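Long-range contacts in protein Thf1 (PDB 5MJR), which associates with the FtsH protease complex involved in photosystem II repair in cyanobacteria and may take part in photosynthetic membrane biogenesis: residues 47-58 with 93-103; 112-120 with 135-143. All blocks are in the same frame, centred on the assembly; numbering follows the deposited sequence. Where two conformers were deposited one is given.

Contact 1: residues 47-58 with 93-103; sequences IEELLVEIHLLR and IFHALCVAEEM
Leu97 is the knob in a knobs-into-holes contact, set among Ile47, Leu50, Leu51 and Ile54 where helices 41-58 and 90-100 run side by side in roughly the same direction. The axes of helical residues 47-58 and 93-100 approach to 10.5 Å and are inclined by 29°. With CG anti to the backbone N (chi1 -179°), Leu97 sends its CD1 methyl in among these four side chains. This CD1 lies 3.8 Å from Leu50 CD2, and the two side chains meet nearly at right angles; Leu51 instead slides past Leu97 in the opposite sense. Ile47 CD1 extends the apolar row to Ile93 CG2, and Phe31 of helix 24-34 also packs on Ile47.

Polar contacts take over where helix 90-100 ends in a Schellman motif with Glu102 as its C-prime residue. The Glu101 chain, bent at chi2 (-72°), folds its carboxylate back against Ile54 CG2. OE2 of Glu101 stands 2.6 Å from Leu51 O, close enough that a proton may lie between them. In the conformer given, Arg58 grips OE1 side-on with NE and NH2, from the anti side and tilted out of the carboxylate plane. The backbone of Glu101 covers one guanidinium face. Completing the salt-bridge network, Arg58 NH1 meets Glu102 OE2 at 3.2 Å. In the conformers given for both residues, Met103 CE rests 3.5 Å from Arg58 CD.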
loop_
_atom_site.group_PDB
_atom_site.type_symbol
_atom_site.label_atom_id
_atom_site.label_comp_id
_atom_site.label_asym_id
_atom_site.label_seq_id
_atom_site.Cartn_x
_atom_site.Cartn_y
_atom_site.Cartn_z
ATOM N N ILE A 47 -4.754 -1.468 13.237
ATOM C CA ILE A 47 -3.697 -2.443 13.060
ATOM C C ILE A 47 -4.261 -3.831 12.877
ATOM O O ILE A 47 -3.846 -4.581 11.953
ATOM C CB ILE A 47 -2.676 -2.383 14.205
ATOM C CG1 ILE A 47 -1.937 -1.048 14.200
ATOM C CG2 ILE A 47 -1.720 -3.552 14.157
ATOM C CD1 ILE A 47 -1.315 -0.723 15.547
ATOM N N GLU A 48 -5.249 -4.219 13.686
ATOM C CA GLU A 48 -5.837 -5.542 13.515
ATOM C C GLU A 48 -6.588 -5.652 12.154
ATOM O O GLU A 48 -6.566 -6.733 11.550
ATOM C CB GLU A 48 -6.713 -5.930 14.715
ATOM C CG GLU A 48 -5.899 -6.151 16.006
ATOM C CD GLU A 48 -6.691 -6.755 17.166
ATOM O OE1 GLU A 48 -7.878 -7.116 16.964
ATOM O OE2 GLU A 48 -6.060 -6.756 18.281
ATOM N N GLU A 49 -7.270 -4.561 11.719
ATOM C CA GLU A 49 -7.925 -4.606 10.419
ATOM C C GLU A 49 -6.832 -4.850 9.322
ATOM O O GLU A 49 -7.088 -5.652 8.408
ATOM C CB GLU A 49 -8.687 -3.313 10.145
ATOM C CG GLU A 49 -10.051 -3.190 10.786
ATOM C CD GLU A 49 -10.876 -1.979 10.313
ATOM O OE1 GLU A 49 -10.573 -1.429 9.228
ATOM O OE2 GLU A 49 -11.826 -1.642 11.079
ATOM N N LEU A 50 -5.721 -4.207 9.399
ATOM C CA LEU A 50 -4.633 -4.372 8.412
ATOM C C LEU A 50 -4.090 -5.815 8.484
ATOM O O LEU A 50 -3.799 -6.436 7.461
ATOM C CB LEU A 50 -3.570 -3.299 8.569
ATOM C CG LEU A 50 -2.503 -3.261 7.490
ATOM C CD1 LEU A 50 -3.057 -3.098 6.062
ATOM C CD2 LEU A 50 -1.496 -2.216 7.838
ATOM N N LEU A 51 -3.893 -6.300 9.743
ATOM C CA LEU A 51 -3.367 -7.682 9.889
ATOM C C LEU A 51 -4.317 -8.669 9.197
ATOM O O LEU A 51 -3.847 -9.611 8.531
ATOM C CB LEU A 51 -3.242 -8.048 11.412
ATOM C CG LEU A 51 -2.065 -7.437 12.134
ATOM C CD1 LEU A 51 -2.247 -7.722 13.632
ATOM C CD2 LEU A 51 -0.718 -8.071 11.722
ATOM N N VAL A 52 -5.614 -8.526 9.400
ATOM C CA VAL A 52 -6.577 -9.400 8.772
ATOM C C VAL A 52 -6.535 -9.290 7.228
ATOM O O VAL A 52 -6.538 -10.292 6.517
ATOM C CB VAL A 52 -8.009 -9.152 9.302
ATOM C CG1 VAL A 52 -9.067 -9.882 8.509
ATOM C CG2 VAL A 52 -8.069 -9.525 10.827
ATOM N N GLU A 53 -6.536 -8.026 6.769
ATOM C CA GLU A 53 -6.550 -7.777 5.315
ATOM C C GLU A 53 -5.362 -8.428 4.641
ATOM O O GLU A 53 -5.556 -9.109 3.601
ATOM C CB GLU A 53 -6.562 -6.229 5.111
ATOM C CG GLU A 53 -6.637 -5.835 3.666
ATOM C CD GLU A 53 -6.672 -4.345 3.463
ATOM O OE1 GLU A 53 -6.238 -3.588 4.391
ATOM O OE2 GLU A 53 -7.101 -3.890 2.369
ATOM N N ILE A 54 -4.170 -8.300 5.166
ATOM C CA ILE A 54 -2.988 -8.871 4.558
ATOM C C ILE A 54 -3.058 -10.377 4.627
ATOM O O ILE A 54 -2.710 -11.076 3.715
ATOM C CB ILE A 54 -1.706 -8.304 5.204
ATOM C CG1 ILE A 54 -1.587 -6.794 4.952
ATOM C CG2 ILE A 54 -0.507 -9.081 4.745
ATOM C CD1 ILE A 54 -0.509 -6.115 5.699
ATOM N N HIS A 55 -3.506 -10.911 5.818
ATOM C CA HIS A 55 -3.544 -12.370 5.976
ATOM C C HIS A 55 -4.465 -12.956 4.863
ATOM O O HIS A 55 -4.157 -13.964 4.248
ATOM C CB HIS A 55 -4.076 -12.681 7.376
ATOM C CG HIS A 55 -4.145 -14.116 7.637
ATOM N ND1 HIS A 55 -3.216 -14.770 8.429
ATOM C CD2 HIS A 55 -5.056 -15.033 7.242
ATOM C CE1 HIS A 55 -3.562 -16.052 8.469
ATOM N NE2 HIS A 55 -4.657 -16.260 7.730
ATOM N N LEU A 56 -5.645 -12.373 4.692
ATOM C CA LEU A 56 -6.621 -12.895 3.740
ATOM C C LEU A 56 -6.120 -12.815 2.287
ATOM O O LEU A 56 -6.452 -13.670 1.467
ATOM C CB LEU A 56 -7.937 -12.272 3.921
ATOM C CG LEU A 56 -8.620 -12.546 5.283
ATOM C CD1 LEU A 56 -9.902 -11.757 5.267
ATOM C CD2 LEU A 56 -8.828 -14.086 5.437
ATOM N N LEU A 57 -5.302 -11.817 2.007
ATOM C CA LEU A 57 -4.615 -11.805 0.681
ATOM C C LEU A 57 -3.609 -12.982 0.567
ATOM O O LEU A 57 -3.609 -13.676 -0.467
ATOM C CB LEU A 57 -3.922 -10.501 0.489
ATOM C CG LEU A 57 -4.854 -9.323 0.217
ATOM C CD1 LEU A 57 -4.098 -8.009 0.267
ATOM C CD2 LEU A 57 -5.531 -9.482 -1.153
ATOM N N ARG A 58 -2.796 -13.192 1.601
ATOM C CA ARG A 58 -1.765 -14.230 1.482
ATOM C C ARG A 58 -2.406 -15.610 1.267
ATOM O O ARG A 58 -1.799 -16.456 0.571
ATOM C CB ARG A 58 -0.913 -14.235 2.745
ATOM C CG ARG A 58 0.026 -13.030 2.799
ATOM C CD ARG A 58 1.012 -13.049 3.999
ATOM N NE ARG A 58 0.350 -13.189 5.289
ATOM C CZ ARG A 58 0.407 -14.239 6.139
ATOM N NH1 ARG A 58 1.242 -15.325 5.852
ATOM N NH2 ARG A 58 -0.361 -14.089 7.343
ATOM N N ILE A 93 6.184 -1.318 15.729
ATOM C CA ILE A 93 4.891 -1.836 15.349
ATOM C C ILE A 93 4.890 -2.336 13.857
ATOM O O ILE A 93 4.341 -3.385 13.563
ATOM C CB ILE A 93 3.740 -0.799 15.564
ATOM C CG1 ILE A 93 3.560 -0.588 17.095
ATOM C CG2 ILE A 93 2.475 -1.186 14.884
ATOM C CD1 ILE A 93 2.682 0.538 17.471
ATOM N N PHE A 94 5.498 -1.518 12.959
ATOM C CA PHE A 94 5.589 -1.953 11.569
ATOM C C PHE A 94 6.382 -3.282 11.414
ATOM O O PHE A 94 5.969 -4.177 10.696
ATOM C CB PHE A 94 6.182 -0.878 10.720
ATOM C CG PHE A 94 6.176 -1.229 9.259
ATOM C CD1 PHE A 94 4.990 -1.144 8.569
ATOM C CD2 PHE A 94 7.342 -1.636 8.618
ATOM C CE1 PHE A 94 4.917 -1.510 7.190
ATOM C CE2 PHE A 94 7.318 -1.981 7.267
ATOM C CZ PHE A 94 6.060 -1.920 6.590
ATOM N N HIS A 95 7.470 -3.366 12.176
ATOM C CA HIS A 95 8.289 -4.565 12.153
ATOM C C HIS A 95 7.420 -5.761 12.546
ATOM O O HIS A 95 7.410 -6.816 11.912
ATOM C CB HIS A 95 9.510 -4.360 13.029
ATOM C CG HIS A 95 10.343 -5.636 13.165
ATOM N ND1 HIS A 95 9.971 -6.656 14.069
ATOM C CD2 HIS A 95 11.553 -5.979 12.651
ATOM C CE1 HIS A 95 10.864 -7.629 14.048
ATOM N NE2 HIS A 95 11.771 -7.269 13.112
ATOM N N ALA A 96 6.728 -5.598 13.678
ATOM C CA ALA A 96 5.884 -6.659 14.213
ATOM C C ALA A 96 4.775 -7.088 13.263
ATOM O O ALA A 96 4.455 -8.289 13.082
ATOM C CB ALA A 96 5.355 -6.282 15.581
ATOM N N LEU A 97 4.162 -6.091 12.628
ATOM C CA LEU A 97 3.093 -6.334 11.669
ATOM C C LEU A 97 3.667 -7.189 10.514
ATOM O O LEU A 97 3.059 -8.188 10.133
ATOM C CB LEU A 97 2.595 -4.977 11.127
ATOM C CG LEU A 97 1.414 -5.139 10.110
ATOM C CD1 LEU A 97 0.214 -4.296 10.508
ATOM C CD2 LEU A 97 1.904 -4.509 8.898
ATOM N N CYS A 98 4.825 -6.842 10.006
ATOM C CA CYS A 98 5.337 -7.601 8.864
ATOM C C CYS A 98 5.740 -9.014 9.229
ATOM O O CYS A 98 5.388 -9.993 8.536
ATOM C CB CYS A 98 6.516 -6.853 8.228
ATOM S SG CYS A 98 6.021 -5.348 7.373
ATOM N N VAL A 99 6.470 -9.162 10.353
ATOM C CA VAL A 99 6.894 -10.509 10.723
ATOM C C VAL A 99 5.699 -11.378 11.057
ATOM O O VAL A 99 5.712 -12.594 10.735
ATOM C CB VAL A 99 7.999 -10.532 11.783
ATOM C CG1 VAL A 99 9.223 -9.790 11.380
ATOM C CG2 VAL A 99 7.575 -10.080 13.077
ATOM N N ALA A 100 4.646 -10.810 11.651
ATOM C CA ALA A 100 3.437 -11.580 11.934
ATOM C C ALA A 100 2.761 -12.132 10.663
ATOM O O ALA A 100 2.065 -13.156 10.709
ATOM C CB ALA A 100 2.467 -10.733 12.695
ATOM N N GLU A 101 2.952 -11.415 9.569
ATOM C CA GLU A 101 2.398 -11.778 8.275
ATOM C C GLU A 101 3.404 -12.596 7.412
ATOM O O GLU A 101 3.128 -12.782 6.237
ATOM C CB GLU A 101 2.037 -10.493 7.507
ATOM C CG GLU A 101 0.986 -9.677 8.110
ATOM C CD GLU A 101 -0.415 -10.239 8.033
ATOM O OE1 GLU A 101 -0.726 -11.282 7.477
ATOM O OE2 GLU A 101 -1.285 -9.470 8.599
ATOM N N GLU A 102 4.483 -13.109 8.042
ATOM C CA GLU A 102 5.455 -13.863 7.274
ATOM C C GLU A 102 5.978 -13.059 6.080
ATOM O O GLU A 102 6.195 -13.543 4.958
ATOM C CB GLU A 102 4.924 -15.226 6.856
ATOM C CG GLU A 102 4.409 -16.071 8.084
ATOM C CD GLU A 102 3.963 -17.462 7.743
ATOM O OE1 GLU A 102 4.826 -18.291 7.771
ATOM O OE2 GLU A 102 2.818 -17.690 7.394
ATOM N N MET A 103 6.217 -11.765 6.372
ATOM C CA MET A 103 6.910 -10.857 5.481
ATOM C C MET A 103 8.091 -10.223 6.174
ATOM O O MET A 103 8.311 -10.399 7.397
ATOM C CB MET A 103 5.961 -9.748 4.991
ATOM C CG MET A 103 4.708 -10.321 4.294
ATOM S SD MET A 103 3.647 -9.118 3.512
ATOM C CE MET A 103 2.478 -10.192 2.694
#

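Contact 2: residues 112-120 with 135-143; sequences AASWQQYQG and PSAPLNSLN
Tyr118 OH links the short 3-10 segment 116-118 to the loop 135-143 through two hydrogen bonds. It donates to Ser136 OG at 2.7 Å, the serine oxygen lying at the ring edge and in its plane. It accepts from the backbone N of Leu139 at 3.1 Å, with an N-H...O angle of 151°. Ser136 OG is also hydrogen-bonded to Glu129 of helix 123-131, so tyrosine, serine and carboxylate form a chain.

Pro138, preceded by a cis peptide bond, wedges between Trp115 and Tyr118. Its CG makes a CH-pi contact over the indole face, 3.6 Å from the centroid of the five-membered ring, while CD packs against Tyr118 CE2. Ser114 OG, hydrogen-bonded to Asp111 O, touches the same CG. At the other end of the indole, Pro138 O lies 3.2 Å from Trp115 CH2 and accepts from both N and OG of Ser141. The OG bond is 2.7 Å long and in the carbonyl plane, with chi1 of 73° turning the hydroxyl back toward that oxygen. The same OG lies at the indole edge, near its plane, 3.1 Å from Trp115 CZ2.

The hydroxyls of Ser114, Tyr118, Ser136 and Ser141 are all hydrogen-bonded in this largely buried contact. Tyr118 thus holds the loop by hydrogen bonds, whereas Trp115 meets it through Pro138 and Leu142 and sends its own N-H to Pro67 O.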
loop_
_atom_site.group_PDB
_atom_site.type_symbol
_atom_site.label_atom_id
_atom_site.label_comp_id
_atom_site.label_asym_id
_atom_site.label_seq_id
_atom_site.Cartn_x
_atom_site.Cartn_y
_atom_site.Cartn_z
ATOM N N ALA A 112 9.076 -0.174 -1.188
ATOM C CA ALA A 112 8.332 1.128 -1.220
ATOM C C ALA A 112 9.321 2.222 -1.703
ATOM O O ALA A 112 8.903 3.097 -2.504
ATOM C CB ALA A 112 7.763 1.379 0.143
ATOM N N ALA A 113 10.497 2.245 -1.140
ATOM C CA ALA A 113 11.470 3.304 -1.470
ATOM C C ALA A 113 11.895 3.247 -2.937
ATOM O O ALA A 113 12.341 4.238 -3.520
ATOM C CB ALA A 113 12.684 3.217 -0.548
ATOM N N SER A 114 11.860 2.055 -3.539
ATOM C CA SER A 114 12.316 1.870 -4.948
ATOM C C SER A 114 11.495 2.706 -5.922
ATOM O O SER A 114 11.953 2.942 -7.044
ATOM C CB SER A 114 12.333 0.405 -5.359
ATOM O OG SER A 114 11.060 -0.164 -5.538
ATOM N N TRP A 115 10.299 3.124 -5.538
ATOM C CA TRP A 115 9.491 3.984 -6.404
ATOM C C TRP A 115 10.014 5.410 -6.494
ATOM O O TRP A 115 9.581 6.167 -7.387
ATOM C CB TRP A 115 8.048 3.905 -5.926
ATOM C CG TRP A 115 7.378 2.597 -6.078
ATOM C CD1 TRP A 115 7.346 1.579 -5.154
ATOM C CD2 TRP A 115 6.600 2.139 -7.155
ATOM N NE1 TRP A 115 6.607 0.550 -5.593
ATOM C CE2 TRP A 115 6.115 0.835 -6.843
ATOM C CE3 TRP A 115 6.270 2.663 -8.391
ATOM C CZ2 TRP A 115 5.309 0.097 -7.683
ATOM C CZ3 TRP A 115 5.489 1.960 -9.244
ATOM C CH2 TRP A 115 5.039 0.663 -8.911
ATOM N N GLN A 116 10.872 5.796 -5.551
ATOM C CA GLN A 116 11.383 7.170 -5.554
ATOM C C GLN A 116 12.242 7.478 -6.756
ATOM O O GLN A 116 12.451 8.644 -7.092
ATOM C CB GLN A 116 12.103 7.470 -4.275
ATOM C CG GLN A 116 11.159 7.500 -3.062
ATOM C CD GLN A 116 11.806 7.520 -1.762
ATOM O OE1 GLN A 116 12.920 7.942 -1.628
ATOM N NE2 GLN A 116 11.076 7.000 -0.706
ATOM N N GLN A 117 12.704 6.433 -7.474
ATOM C CA GLN A 117 13.489 6.695 -8.672
ATOM C C GLN A 117 12.653 7.375 -9.735
ATOM O O GLN A 117 13.244 7.961 -10.629
ATOM C CB GLN A 117 14.049 5.447 -9.238
ATOM C CG GLN A 117 13.018 4.484 -9.736
ATOM C CD GLN A 117 13.547 3.185 -10.183
ATOM O OE1 GLN A 117 13.508 2.135 -9.410
ATOM N NE2 GLN A 117 14.108 3.221 -11.328
ATOM N N TYR A 118 11.343 7.386 -9.631
ATOM C CA TYR A 118 10.436 8.062 -10.597
ATOM C C TYR A 118 10.161 9.504 -10.283
ATOM O O TYR A 118 9.395 10.143 -11.010
ATOM C CB TYR A 118 9.175 7.234 -10.858
ATOM C CG TYR A 118 9.492 5.811 -11.247
ATOM C CD1 TYR A 118 10.038 5.463 -12.464
ATOM C CD2 TYR A 118 9.225 4.731 -10.380
ATOM C CE1 TYR A 118 10.346 4.210 -12.797
ATOM C CE2 TYR A 118 9.528 3.475 -10.721
ATOM C CZ TYR A 118 10.109 3.172 -11.942
ATOM O OH TYR A 118 10.438 1.860 -12.216
ATOM N N GLN A 119 10.770 10.003 -9.189
ATOM C CA GLN A 119 10.482 11.342 -8.758
ATOM C C GLN A 119 10.615 12.419 -9.853
ATOM O O GLN A 119 11.632 12.412 -10.579
ATOM C CB GLN A 119 11.450 11.682 -7.615
ATOM C CG GLN A 119 10.864 12.556 -6.524
ATOM C CD GLN A 119 11.662 12.402 -5.201
ATOM O OE1 GLN A 119 12.774 12.895 -5.187
ATOM N NE2 GLN A 119 11.160 11.606 -4.161
ATOM N N GLY A 120 9.532 13.233 -10.005
ATOM C CA GLY A 120 9.505 14.428 -10.912
ATOM C C GLY A 120 8.972 14.263 -12.315
ATOM O O GLY A 120 8.460 15.260 -12.918
ATOM N N PRO A 135 8.904 -2.369 -19.059
ATOM C CA PRO A 135 9.168 -1.331 -18.062
ATOM C C PRO A 135 10.139 -1.836 -17.022
ATOM O O PRO A 135 10.087 -3.052 -16.672
ATOM C CB PRO A 135 7.814 -1.065 -17.438
ATOM C CG PRO A 135 7.003 -2.313 -17.761
ATOM C CD PRO A 135 7.536 -2.818 -19.059
ATOM N N SER A 136 10.893 -0.867 -16.494
ATOM C CA SER A 136 11.732 -1.117 -15.350
ATOM C C SER A 136 10.961 -1.521 -14.072
ATOM O O SER A 136 9.786 -1.237 -14.004
ATOM C CB SER A 136 12.552 0.239 -15.082
ATOM O OG SER A 136 11.689 1.379 -14.592
ATOM N N ALA A 137 11.660 -2.148 -13.134
ATOM C CA ALA A 137 11.091 -2.409 -11.793
ATOM C C ALA A 137 11.388 -1.180 -10.920
ATOM O O ALA A 137 12.481 -0.639 -10.943
ATOM C CB ALA A 137 11.696 -3.655 -11.169
ATOM N N PRO A 138 10.390 -0.771 -10.113
ATOM C CA PRO A 138 9.106 -1.435 -9.831
ATOM C C PRO A 138 7.917 -1.012 -10.704
ATOM O O PRO A 138 6.821 -1.527 -10.508
ATOM C CB PRO A 138 8.844 -1.043 -8.387
ATOM C CG PRO A 138 9.403 0.366 -8.324
ATOM C CD PRO A 138 10.717 0.224 -9.101
ATOM N N LEU A 139 8.159 -0.121 -11.693
ATOM C CA LEU A 139 7.028 0.306 -12.520
ATOM C C LEU A 139 6.275 -0.865 -13.159
ATOM O O LEU A 139 5.082 -0.834 -13.396
ATOM C CB LEU A 139 7.571 1.285 -13.597
ATOM C CG LEU A 139 6.535 1.828 -14.561
ATOM C CD1 LEU A 139 5.377 2.578 -13.937
ATOM C CD2 LEU A 139 7.224 2.653 -15.600
ATOM N N ASN A 140 7.051 -1.932 -13.509
ATOM C CA ASN A 140 6.468 -3.106 -14.065
ATOM C C ASN A 140 5.314 -3.754 -13.263
ATOM O O ASN A 140 4.461 -4.441 -13.801
ATOM C CB ASN A 140 7.498 -4.205 -14.354
ATOM C CG ASN A 140 8.180 -4.744 -13.091
ATOM O OD1 ASN A 140 8.413 -4.060 -12.125
ATOM N ND2 ASN A 140 8.522 -6.060 -13.167
ATOM N N SER A 141 5.335 -3.496 -11.933
ATOM C CA SER A 141 4.306 -3.965 -11.064
ATOM C C SER A 141 2.945 -3.303 -11.239
ATOM O O SER A 141 1.960 -3.765 -10.725
ATOM C CB SER A 141 4.734 -3.894 -9.577
ATOM O OG SER A 141 4.775 -2.642 -9.057
ATOM N N LEU A 142 2.888 -2.206 -12.038
ATOM C CA LEU A 142 1.580 -1.700 -12.449
ATOM C C LEU A 142 0.884 -2.617 -13.424
ATOM O O LEU A 142 -0.375 -2.533 -13.571
ATOM C CB LEU A 142 1.718 -0.342 -13.079
ATOM C CG LEU A 142 2.129 0.800 -12.176
ATOM C CD1 LEU A 142 1.892 2.134 -12.921
ATOM C CD2 LEU A 142 1.641 0.865 -10.813
ATOM N N ASN A 143 1.644 -3.511 -14.053
ATOM C CA ASN A 143 1.064 -4.562 -14.891
ATOM C C ASN A 143 0.577 -5.743 -14.037
ATOM O O ASN A 143 1.127 -6.837 -14.057
ATOM C CB ASN A 143 2.055 -4.989 -15.948
ATOM C CG ASN A 143 2.274 -3.951 -17.026
ATOM O OD1 ASN A 143 1.319 -3.253 -17.387
ATOM N ND2 ASN A 143 3.525 -3.879 -17.517
#

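Overall arrangement
From the N terminus, the chain passes through helix 24-34, which packs beside contact 1, into helix 41-58. Helix 67-80 follows before helix 90-100 returns alongside 41-58, so contact 1 closes a loop of 34 residues. Helix 105-113 then leads into contact 2, which closes a shorter loop of 14 residues carrying helix 123-131 and ties the end of helix 105-113 and the 3-10 segment after it to the loop that leads to helix 150-162. The loops are in series, neither nested nor crossed. Their contacts lie on opposite sides of the chain's centre, with centres about 23 Å apart, yet helix 67-80 touches both: Phe69 meets Met103 of contact 1, and Leu71 meets Trp115 of contact 2.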